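Local structure of lovastatin nonaketide synthase mokA (Monascus pilosus, 6AD3) at residues H292-K300 with P420-P429; N99-I110 with D198-R208. The protein catalyses the iterative nine-step formation of the polyketide precursor of monacolin K (lovastatin) and is represented here by its condensation domain. The protein carries 1 engineered substitution. All blocks are in the same frame, centred on the assembly; numbering follows the deposited sequence.

Contact 1. Residues H292-K300 with P420-P429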
loop_
_atom_site.group_PDB
_atom_site.type_symbol
_atom_site.label_atom_id
_atom_site.label_comp_id
_atom_site.label_asym_id
_atom_site.label_seq_id
_atom_site.Cartn_x
_atom_site.Cartn_y
_atom_site.Cartn_z
ATOM N N HIS A 292 -24.799 -9.779 -11.081
ATOM C CA HIS A 292 -24.550 -9.300 -12.441
ATOM C C HIS A 292 -23.083 -9.402 -12.775
ATOM O O HIS A 292 -22.234 -9.520 -11.874
ATOM C CB HIS A 292 -25.022 -7.865 -12.615
ATOM C CG HIS A 292 -24.878 -7.038 -11.386
ATOM N ND1 HIS A 292 -25.963 -6.549 -10.690
ATOM C CD2 HIS A 292 -23.781 -6.702 -10.665
ATOM C CE1 HIS A 292 -25.536 -5.896 -9.624
ATOM N NE2 HIS A 292 -24.217 -5.983 -9.580
ATOM N N ALA A 293 -22.790 -9.327 -14.071
ATOM C CA ALA A 293 -21.452 -9.517 -14.563
ATOM C C ALA A 293 -20.598 -8.423 -13.947
ATOM O O ALA A 293 -21.080 -7.326 -13.711
ATOM C CB ALA A 293 -21.434 -9.415 -16.080
ATOM N N ARG A 294 -19.334 -8.734 -13.705
ATOM C CA ARG A 294 -18.351 -7.744 -13.353
ATOM C C ARG A 294 -18.156 -6.765 -14.511
ATOM O O ARG A 294 -17.978 -7.185 -15.642
ATOM C CB ARG A 294 -17.016 -8.445 -13.001
ATOM C CG ARG A 294 -17.153 -9.486 -11.886
ATOM C CD ARG A 294 -15.842 -10.242 -11.633
ATOM N NE ARG A 294 -14.761 -9.350 -11.252
ATOM C CZ ARG A 294 -14.332 -9.180 -10.014
ATOM N NH1 ARG A 294 -14.887 -9.818 -9.021
ATOM N NH2 ARG A 294 -13.381 -8.316 -9.763
ATOM N N GLN A 295 -18.339 -5.478 -14.241
ATOM C CA GLN A 295 -18.369 -4.457 -15.286
ATOM C C GLN A 295 -17.003 -3.752 -15.403
ATOM O O GLN A 295 -16.668 -2.980 -14.525
ATOM C CB GLN A 295 -19.450 -3.410 -14.930
ATOM C CG GLN A 295 -20.294 -2.943 -16.091
ATOM C CD GLN A 295 -21.018 -4.078 -16.779
ATOM O OE1 GLN A 295 -21.556 -4.979 -16.126
ATOM N NE2 GLN A 295 -20.977 -4.082 -18.102
ATOM N N PRO A 296 -16.286 -3.926 -16.546
ATOM C CA PRO A 296 -14.937 -3.366 -16.699
ATOM C C PRO A 296 -14.903 -1.878 -16.394
ATOM O O PRO A 296 -15.796 -1.136 -16.792
ATOM C CB PRO A 296 -14.598 -3.662 -18.156
ATOM C CG PRO A 296 -15.370 -4.910 -18.453
ATOM C CD PRO A 296 -16.665 -4.735 -17.717
ATOM N N ASN A 297 -14.030 -1.503 -15.472
ATOM C CA ASN A 297 -13.978 -0.137 -14.965
ATOM C C ASN A 297 -12.542 0.340 -14.668
ATOM O O ASN A 297 -12.368 1.266 -13.906
ATOM C CB ASN A 297 -14.791 -0.031 -13.656
ATOM C CG ASN A 297 -16.194 0.522 -13.861
ATOM O OD1 ASN A 297 -17.134 -0.220 -14.185
ATOM N ND2 ASN A 297 -16.369 1.807 -13.559
ATOM N N SER A 298 -11.536 -0.264 -15.301
ATOM C CA SER A 298 -10.140 0.116 -15.063
ATOM C C SER A 298 -9.846 0.187 -13.547
ATOM O O SER A 298 -9.020 0.980 -13.115
ATOM C CB SER A 298 -9.803 1.426 -15.768
ATOM O OG SER A 298 -9.880 1.224 -17.173
ATOM N N TRP A 299 -10.399 -0.786 -12.817
ATOM C CA TRP A 299 -10.121 -0.984 -11.384
ATOM C C TRP A 299 -10.489 0.251 -10.580
ATOM O O TRP A 299 -10.064 0.388 -9.425
ATOM C CB TRP A 299 -8.650 -1.305 -11.158
ATOM C CG TRP A 299 -8.188 -2.552 -11.738
ATOM C CD1 TRP A 299 -8.948 -3.566 -12.255
ATOM C CD2 TRP A 299 -6.837 -2.968 -11.848
ATOM N NE1 TRP A 299 -8.134 -4.524 -12.806
ATOM C CE2 TRP A 299 -6.825 -4.158 -12.575
ATOM C CE3 TRP A 299 -5.612 -2.406 -11.434
ATOM C CZ2 TRP A 299 -5.650 -4.836 -12.857
ATOM C CZ3 TRP A 299 -4.456 -3.061 -11.726
ATOM C CH2 TRP A 299 -4.475 -4.258 -12.455
ATOM N N LYS A 300 -11.482 1.002 -11.050
ATOM C CA LYS A 300 -12.004 2.085 -10.250
ATOM C C LYS A 300 -12.616 1.558 -8.963
ATOM O O LYS A 300 -13.271 0.506 -8.977
ATOM C CB LYS A 300 -13.069 2.883 -11.031
ATOM C CG LYS A 300 -13.645 4.023 -10.210
ATOM C CD LYS A 300 -14.550 4.905 -11.037
ATOM C CE LYS A 300 -15.918 4.272 -11.231
ATOM N NZ LYS A 300 -17.011 5.080 -10.613
ATOM N N PRO A 420 -2.913 -9.132 -14.489
ATOM C CA PRO A 420 -4.252 -8.588 -14.697
ATOM C C PRO A 420 -4.218 -7.211 -15.356
ATOM O O PRO A 420 -3.262 -6.429 -15.141
ATOM C CB PRO A 420 -4.815 -8.483 -13.281
ATOM C CG PRO A 420 -3.601 -8.271 -12.413
ATOM C CD PRO A 420 -2.472 -9.030 -13.088
ATOM N N GLY A 421 -5.270 -6.894 -16.110
ATOM C CA GLY A 421 -5.310 -5.654 -16.892
ATOM C C GLY A 421 -6.365 -4.710 -16.414
ATOM O O GLY A 421 -7.526 -5.121 -16.184
ATOM N N ALA A 422 -5.958 -3.463 -16.146
ATOM C CA ALA A 422 -6.906 -2.442 -15.760
ATOM C C ALA A 422 -7.419 -1.745 -17.015
ATOM O O ALA A 422 -6.792 -0.816 -17.521
ATOM C CB ALA A 422 -6.259 -1.439 -14.820
ATOM N N THR A 423 -8.514 -2.244 -17.561
ATOM C CA THR A 423 -9.000 -1.743 -18.855
ATOM C C THR A 423 -10.529 -1.478 -18.835
ATOM O O THR A 423 -11.240 -1.751 -17.829
ATOM C CB THR A 423 -8.698 -2.750 -19.984
ATOM O OG1 THR A 423 -9.493 -3.917 -19.792
ATOM C CG2 THR A 423 -7.231 -3.149 -20.000
ATOM N N ALA A 424 -11.043 -1.029 -19.972
ATOM C CA ALA A 424 -12.483 -0.911 -20.158
ATOM C C ALA A 424 -13.126 -2.165 -20.793
ATOM O O ALA A 424 -14.341 -2.166 -21.036
ATOM C CB ALA A 424 -12.798 0.327 -20.999
ATOM N N GLU A 425 -12.332 -3.199 -21.097
ATOM C CA GLU A 425 -12.870 -4.425 -21.736
ATOM C C GLU A 425 -12.822 -5.705 -20.878
ATOM O O GLU A 425 -13.469 -6.694 -21.207
ATOM C CB GLU A 425 -12.184 -4.701 -23.089
ATOM C CG GLU A 425 -10.739 -4.235 -23.192
ATOM C CD GLU A 425 -10.628 -2.815 -23.716
ATOM O OE1 GLU A 425 -9.718 -2.083 -23.268
ATOM O OE2 GLU A 425 -11.488 -2.420 -24.544
ATOM N N THR A 426 -12.066 -5.697 -19.786
ATOM C CA THR A 426 -12.083 -6.831 -18.845
ATOM C C THR A 426 -12.239 -6.327 -17.419
ATOM O O THR A 426 -11.807 -5.230 -17.107
ATOM C CB THR A 426 -10.774 -7.621 -18.920
ATOM O OG1 THR A 426 -10.805 -8.686 -17.957
ATOM C CG2 THR A 426 -9.562 -6.707 -18.620
ATOM N N ALA A 427 -12.785 -7.155 -16.540
ATOM C CA ALA A 427 -12.761 -6.855 -15.096
ATOM C C ALA A 427 -12.539 -8.126 -14.256
ATOM O O ALA A 427 -13.103 -8.271 -13.154
ATOM C CB ALA A 427 -14.040 -6.186 -14.677
ATOM N N GLU A 428 -11.600 -8.947 -14.708
ATOM C CA GLU A 428 -11.281 -10.220 -14.067
ATOM C C GLU A 428 -10.840 -9.987 -12.631
ATOM O O GLU A 428 -10.216 -8.990 -12.347
ATOM C CB GLU A 428 -10.132 -10.887 -14.812
ATOM C CG GLU A 428 -10.567 -11.603 -16.072
ATOM C CD GLU A 428 -9.703 -12.811 -16.353
ATOM O OE1 GLU A 428 -10.265 -13.921 -16.474
ATOM O OE2 GLU A 428 -8.456 -12.668 -16.350
ATOM N N PRO A 429 -11.217 -10.892 -11.727
ATOM C CA PRO A 429 -10.636 -10.833 -10.387
ATOM C C PRO A 429 -9.112 -10.871 -10.428
ATOM O O PRO A 429 -8.507 -11.461 -11.326
ATOM C CB PRO A 429 -11.219 -12.061 -9.685
ATOM C CG PRO A 429 -12.311 -12.558 -10.569
ATOM C CD PRO A 429 -11.948 -12.147 -11.954
HETATM O O HOH W 1 -10.768 -6.858 -10.641
HETATM O O HOH W 2 -8.878 -6.971 -14.059
#
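Ala427 O is gripped by the side chain of Arg294: NE donates a 2.7 Å bond to Ala427 O at 162°, the oxygen lying at the guanidinium edge, in its plane, and NH2 adds a weak bond to the same oxygen. The Arg294 chain bends at chi3 (59°), which sets one face of the guanidinium against Pro429 N, offset toward the rim. NH2 also makes a salt bridge with Asp467. Pro296 packs its CB on Ala424 O at 3.3 Å and its CG on Ala427 CB. Both segments are irregular loops; 292-300 leads into strand 301-307, while the other loop precedes strand 435-440 of the same mixed sheet, so the contact ties together two surface connections of the condensation domain. A type I' turn, Asn297 to Lys300, brings Ser298 N to Thr423 O at 2.9 Å, the donor standing above the carbonyl plane. Thr423 OG1 in turn accepts from Glu425 N and Thr426 N, forming an ST turn and an ST motif that hold its loop curled. Trp299 lies with Ala422 CB over its six-membered ring, a CH-pi contact 3.5 Å from the centroid, while Pro420 CB meets CZ2 at 3.8 Å. A water in the indole plane accepts from Trp299 NE1 at 2.8 Å and donates to Gly421 O and Glu428 O; Leu88 of helix 80-91 touches both Trp299 and Pro420.

Contact 2. Residues N99-I110 with D198-R208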
loop_
_atom_site.group_PDB
_atom_site.type_symbol
_atom_site.label_atom_id
_atom_site.label_comp_id
_atom_site.label_asym_id
_atom_site.label_seq_id
_atom_site.Cartn_x
_atom_site.Cartn_y
_atom_site.Cartn_z
ATOM N N ASN A 99 -0.731 6.416 -10.243
ATOM C CA ASN A 99 -0.163 7.496 -9.471
ATOM C C ASN A 99 -0.462 7.309 -7.974
ATOM O O ASN A 99 -1.464 6.693 -7.594
ATOM C CB ASN A 99 -0.753 8.846 -9.895
ATOM C CG ASN A 99 -0.273 9.314 -11.280
ATOM O OD1 ASN A 99 0.565 8.696 -11.948
ATOM N ND2 ASN A 99 -0.825 10.459 -11.708
ATOM N N ASN A 100 0.418 7.864 -7.140
ATOM C CA ASN A 100 0.212 7.887 -5.689
ATOM C C ASN A 100 0.417 9.292 -5.177
ATOM O O ASN A 100 1.401 9.974 -5.547
ATOM C CB ASN A 100 1.213 6.964 -4.999
ATOM C CG ASN A 100 1.196 5.569 -5.540
ATOM O OD1 ASN A 100 0.399 4.736 -5.094
ATOM N ND2 ASN A 100 2.013 5.309 -6.558
ATOM N N THR A 101 -0.505 9.768 -4.352
ATOM C CA THR A 101 -0.508 11.158 -3.936
ATOM C C THR A 101 -0.957 11.310 -2.483
ATOM O O THR A 101 -2.067 10.930 -2.136
ATOM C CB THR A 101 -1.422 12.006 -4.854
ATOM O OG1 THR A 101 -1.242 11.640 -6.229
ATOM C CG2 THR A 101 -1.142 13.504 -4.689
ATOM N N ILE A 102 -0.054 11.791 -1.629
ATOM C CA ILE A 102 -0.291 11.867 -0.182
ATOM C C ILE A 102 -0.172 13.326 0.239
ATOM O O ILE A 102 0.894 13.937 0.055
ATOM C CB ILE A 102 0.762 11.064 0.609
ATOM C CG1 ILE A 102 0.855 9.645 0.077
ATOM C CG2 ILE A 102 0.398 11.041 2.102
ATOM C CD1 ILE A 102 -0.460 8.851 0.123
ATOM N N GLY A 103 -1.285 13.902 0.744
ATOM C CA GLY A 103 -1.299 15.307 1.176
ATOM C C GLY A 103 -1.416 15.425 2.698
ATOM O O GLY A 103 -2.204 14.732 3.307
ATOM N N MET A 104 -0.540 16.190 3.311
ATOM C CA MET A 104 -0.602 16.427 4.719
ATOM C C MET A 104 -0.905 17.902 4.991
ATOM O O MET A 104 -0.064 18.785 4.744
ATOM C CB MET A 104 0.687 16.018 5.401
ATOM C CG MET A 104 0.563 16.040 6.940
ATOM S SD MET A 104 -0.729 14.967 7.705
ATOM C CE MET A 104 0.048 13.354 7.610
ATOM N N PHE A 105 -2.080 18.138 5.536
ATOM C CA PHE A 105 -2.466 19.483 6.008
ATOM C C PHE A 105 -1.687 19.785 7.268
ATOM O O PHE A 105 -1.620 18.949 8.176
ATOM C CB PHE A 105 -3.964 19.538 6.303
ATOM C CG PHE A 105 -4.811 19.541 5.095
ATOM C CD1 PHE A 105 -4.923 20.670 4.324
ATOM C CD2 PHE A 105 -5.490 18.393 4.701
ATOM C CE1 PHE A 105 -5.757 20.693 3.215
ATOM C CE2 PHE A 105 -6.228 18.375 3.544
ATOM C CZ PHE A 105 -6.449 19.548 2.853
ATOM N N MET A 106 -1.055 20.959 7.318
ATOM C CA MET A 106 -0.342 21.383 8.507
ATOM C C MET A 106 -0.479 22.862 8.736
ATOM O O MET A 106 -0.631 23.631 7.789
ATOM C CB MET A 106 1.154 20.975 8.499
ATOM C CG MET A 106 1.948 21.227 7.229
ATOM S SD MET A 106 3.440 20.162 7.117
ATOM C CE MET A 106 2.730 18.616 6.704
ATOM N N THR A 107 -0.383 23.252 9.999
ATOM C CA THR A 107 -0.660 24.614 10.397
ATOM C C THR A 107 0.517 25.140 11.205
ATOM O O THR A 107 0.882 24.547 12.196
ATOM C CB THR A 107 -1.937 24.738 11.251
ATOM O OG1 THR A 107 -3.071 24.255 10.521
ATOM C CG2 THR A 107 -2.182 26.202 11.623
ATOM N N GLY A 108 1.136 26.217 10.748
ATOM C CA GLY A 108 2.278 26.747 11.435
ATOM C C GLY A 108 3.367 27.173 10.498
ATOM O O GLY A 108 3.364 26.810 9.316
ATOM N N SER A 109 4.335 27.934 11.025
ATOM C CA SER A 109 5.336 28.554 10.185
ATOM C C SER A 109 6.313 27.555 9.517
ATOM O O SER A 109 7.002 26.787 10.190
ATOM C CB SER A 109 6.109 29.607 10.973
ATOM O OG SER A 109 6.990 30.286 10.102
ATOM N N ILE A 110 6.401 27.632 8.193
ATOM C CA ILE A 110 7.448 26.966 7.440
ATOM C C ILE A 110 8.052 27.935 6.461
ATOM O O ILE A 110 7.373 28.451 5.579
ATOM C CB ILE A 110 6.906 25.795 6.629
ATOM C CG1 ILE A 110 6.146 24.828 7.542
ATOM C CG2 ILE A 110 8.036 25.086 5.898
ATOM C CD1 ILE A 110 5.521 23.673 6.795
ATOM N N ASP A 198 -0.173 30.963 7.824
ATOM C CA ASP A 198 0.682 29.772 7.988
ATOM C C ASP A 198 -0.137 28.493 7.848
ATOM O O ASP A 198 0.165 27.510 8.492
ATOM C CB ASP A 198 1.416 29.772 9.339
ATOM C CG ASP A 198 2.396 30.922 9.475
ATOM O OD1 ASP A 198 3.172 31.202 8.548
ATOM O OD2 ASP A 198 2.351 31.571 10.501
ATOM N N GLU A 199 -1.051 28.454 6.880
ATOM C CA GLU A 199 -1.642 27.179 6.515
ATOM C C GLU A 199 -0.898 26.531 5.341
ATOM O O GLU A 199 -0.419 27.228 4.407
ATOM C CB GLU A 199 -3.135 27.291 6.181
ATOM C CG GLU A 199 -4.011 27.763 7.328
ATOM C CD GLU A 199 -4.222 26.735 8.410
ATOM O OE1 GLU A 199 -3.664 25.603 8.356
ATOM O OE2 GLU A 199 -4.917 27.087 9.369
ATOM N N HIS A 200 -0.877 25.188 5.356
ATOM C CA HIS A 200 -0.197 24.401 4.337
ATOM C C HIS A 200 -0.964 23.161 3.979
ATOM O O HIS A 200 -1.583 22.551 4.843
ATOM C CB HIS A 200 1.158 23.938 4.869
ATOM C CG HIS A 200 2.071 25.060 5.193
ATOM N ND1 HIS A 200 2.904 25.628 4.263
ATOM C CD2 HIS A 200 2.239 25.765 6.335
ATOM C CE1 HIS A 200 3.535 26.651 4.808
ATOM N NE2 HIS A 200 3.123 26.775 6.058
ATOM N N LEU A 201 -0.729 22.700 2.751
ATOM C CA LEU A 201 -0.939 21.305 2.346
ATOM C C LEU A 201 0.323 20.809 1.626
ATOM O O LEU A 201 0.666 21.286 0.553
ATOM C CB LEU A 201 -2.179 21.187 1.454
ATOM C CG LEU A 201 -2.448 19.805 0.857
ATOM C CD1 LEU A 201 -2.711 18.818 1.967
ATOM C CD2 LEU A 201 -3.604 19.874 -0.122
ATOM N N PHE A 202 1.094 20.000 2.325
ATOM C CA PHE A 202 2.361 19.508 1.811
ATOM C C PHE A 202 2.121 18.156 1.178
ATOM O O PHE A 202 1.578 17.262 1.821
ATOM C CB PHE A 202 3.359 19.359 2.949
ATOM C CG PHE A 202 4.650 18.725 2.538
ATOM C CD1 PHE A 202 5.317 19.184 1.432
ATOM C CD2 PHE A 202 5.159 17.656 3.226
ATOM C CE1 PHE A 202 6.485 18.580 1.005
ATOM C CE2 PHE A 202 6.349 17.061 2.830
ATOM C CZ PHE A 202 6.946 17.459 1.652
ATOM N N VAL A 203 2.399 18.054 -0.115
ATOM C CA VAL A 203 2.057 16.892 -0.888
ATOM C C VAL A 203 3.338 16.202 -1.360
ATOM O O VAL A 203 4.208 16.825 -2.000
ATOM C CB VAL A 203 1.177 17.260 -2.123
ATOM C CG1 VAL A 203 0.759 15.999 -2.917
ATOM C CG2 VAL A 203 -0.058 18.047 -1.700
ATOM N N VAL A 204 3.385 14.892 -1.124
ATOM C CA VAL A 204 4.316 13.996 -1.708
ATOM C C VAL A 204 3.583 13.077 -2.688
ATOM O O VAL A 204 2.693 12.313 -2.312
ATOM C CB VAL A 204 5.029 13.136 -0.631
ATOM C CG1 VAL A 204 5.909 12.097 -1.301
ATOM C CG2 VAL A 204 5.821 13.998 0.326
ATOM N N ALA A 205 3.920 13.208 -3.968
ATOM C CA ALA A 205 3.337 12.405 -4.979
ATOM C C ALA A 205 4.438 11.631 -5.690
ATOM O O ALA A 205 5.522 12.141 -5.911
ATOM C CB ALA A 205 2.573 13.242 -5.951
ATOM N N TYR A 206 4.148 10.394 -6.019
ATOM C CA TYR A 206 5.149 9.490 -6.563
ATOM C C TYR A 206 4.586 8.513 -7.556
ATOM O O TYR A 206 3.497 7.937 -7.379
ATOM C CB TYR A 206 5.911 8.740 -5.466
ATOM C CG TYR A 206 5.046 7.947 -4.510
ATOM C CD1 TYR A 206 4.458 8.554 -3.418
ATOM C CD2 TYR A 206 4.943 6.547 -4.625
ATOM C CE1 TYR A 206 3.725 7.806 -2.497
ATOM C CE2 TYR A 206 4.242 5.804 -3.711
ATOM C CZ TYR A 206 3.614 6.428 -2.672
ATOM O OH TYR A 206 2.909 5.687 -1.771
ATOM N N HIS A 207 5.357 8.324 -8.630
ATOM C CA HIS A 207 5.210 7.157 -9.466
ATOM C C HIS A 207 5.468 5.925 -8.630
ATOM O O HIS A 207 6.290 5.939 -7.709
ATOM C CB HIS A 207 6.154 7.216 -10.660
ATOM C CG HIS A 207 5.906 6.138 -11.667
ATOM N ND1 HIS A 207 5.115 6.308 -12.785
ATOM C CD2 HIS A 207 6.363 4.874 -11.720
ATOM C CE1 HIS A 207 5.066 5.180 -13.457
ATOM N NE2 HIS A 207 5.792 4.286 -12.820
ATOM N N ARG A 208 4.764 4.839 -8.970
ATOM C CA ARG A 208 4.912 3.552 -8.276
ATOM C C ARG A 208 6.365 3.128 -8.119
ATOM O O ARG A 208 6.718 2.557 -7.112
ATOM C CB ARG A 208 4.143 2.489 -9.035
ATOM C CG ARG A 208 4.332 1.035 -8.581
ATOM C CD ARG A 208 3.602 0.718 -7.313
ATOM N NE ARG A 208 4.217 1.318 -6.130
ATOM C CZ ARG A 208 3.686 1.292 -4.917
ATOM N NH1 ARG A 208 2.519 0.726 -4.714
ATOM N NH2 ARG A 208 4.314 1.844 -3.889
HETATM O O HOH W 3 4.362 29.331 6.914
#
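Asn100 lays its CB over the face of the Tyr206 ring, 3.4 Å from the centroid and 14° off the normal. Its amide is nearly parallel to that ring, and ND2 donates to Tyr206 O at 3.1 Å, with that oxygen in the plane of the amide. Tyr206 O has two donors, Asn100 N and Asn100 ND2, arriving from opposite faces of its plane; Asn100 OD1 is taken by Glu462 N. The ring reaches this place because Tyr206 CG stands between its backbone N and carbonyl carbon (chi1 56°). Strands 100-107 and 199-206 are antiparallel neighbours within a five-stranded mixed sheet, in which 453-460 lies beside 100-107 and 188-195 beside 199-206. Strand 199-206 runs into His207 and Arg208, at the site of the HHxxxDG motif of condensation domains, whose second histidine position is held by Arg208. Paired amides from Asn100-Tyr206 to Met106-His200 make the ladder. On the face bearing Phe105, Leu201 CD1 sits 3.6 Å above the centre of the phenyl ring. On the other face, Met106 CE meets Phe202 CB at 3.9 Å, with Phe220 of helix 213-227 touching both side chains. Thr107 OG1 donates to Glu199 OE1 at 2.6 Å on the syn side of the carboxylate, and Gly108 N reaches Asp198 O at 2.8 Å. Ile110 CD1 lies over the centre of the His200 imidazole, a CH-pi contact at 3.9 Å; His200 ND1 bonds Asp192, while a water connects NE2 with Asp198 OD1 and Ile110 N.

Overall arrangement
Contact 2 is a buried strand pair inside the five-stranded sheet, whereas contact 1 is a surface meeting of two loops that lead into strands of the six-stranded sheet. Their centres lie 31 Å apart and their nearest atoms about 10 Å apart, so they do not touch. The adjacent residues Glu462 and Arg463 nevertheless serve both: Arg463 bonds Ser298 O of contact 1, and Glu462 forms a salt bridge with Arg208 of contact 2. Regular backbone bonding with aliphatic and aromatic packing on both sheet faces dominates contact 2; contact 1 depends on one arginine, one tryptophan, prolines and bridging waters, with only one backbone-to-backbone bond.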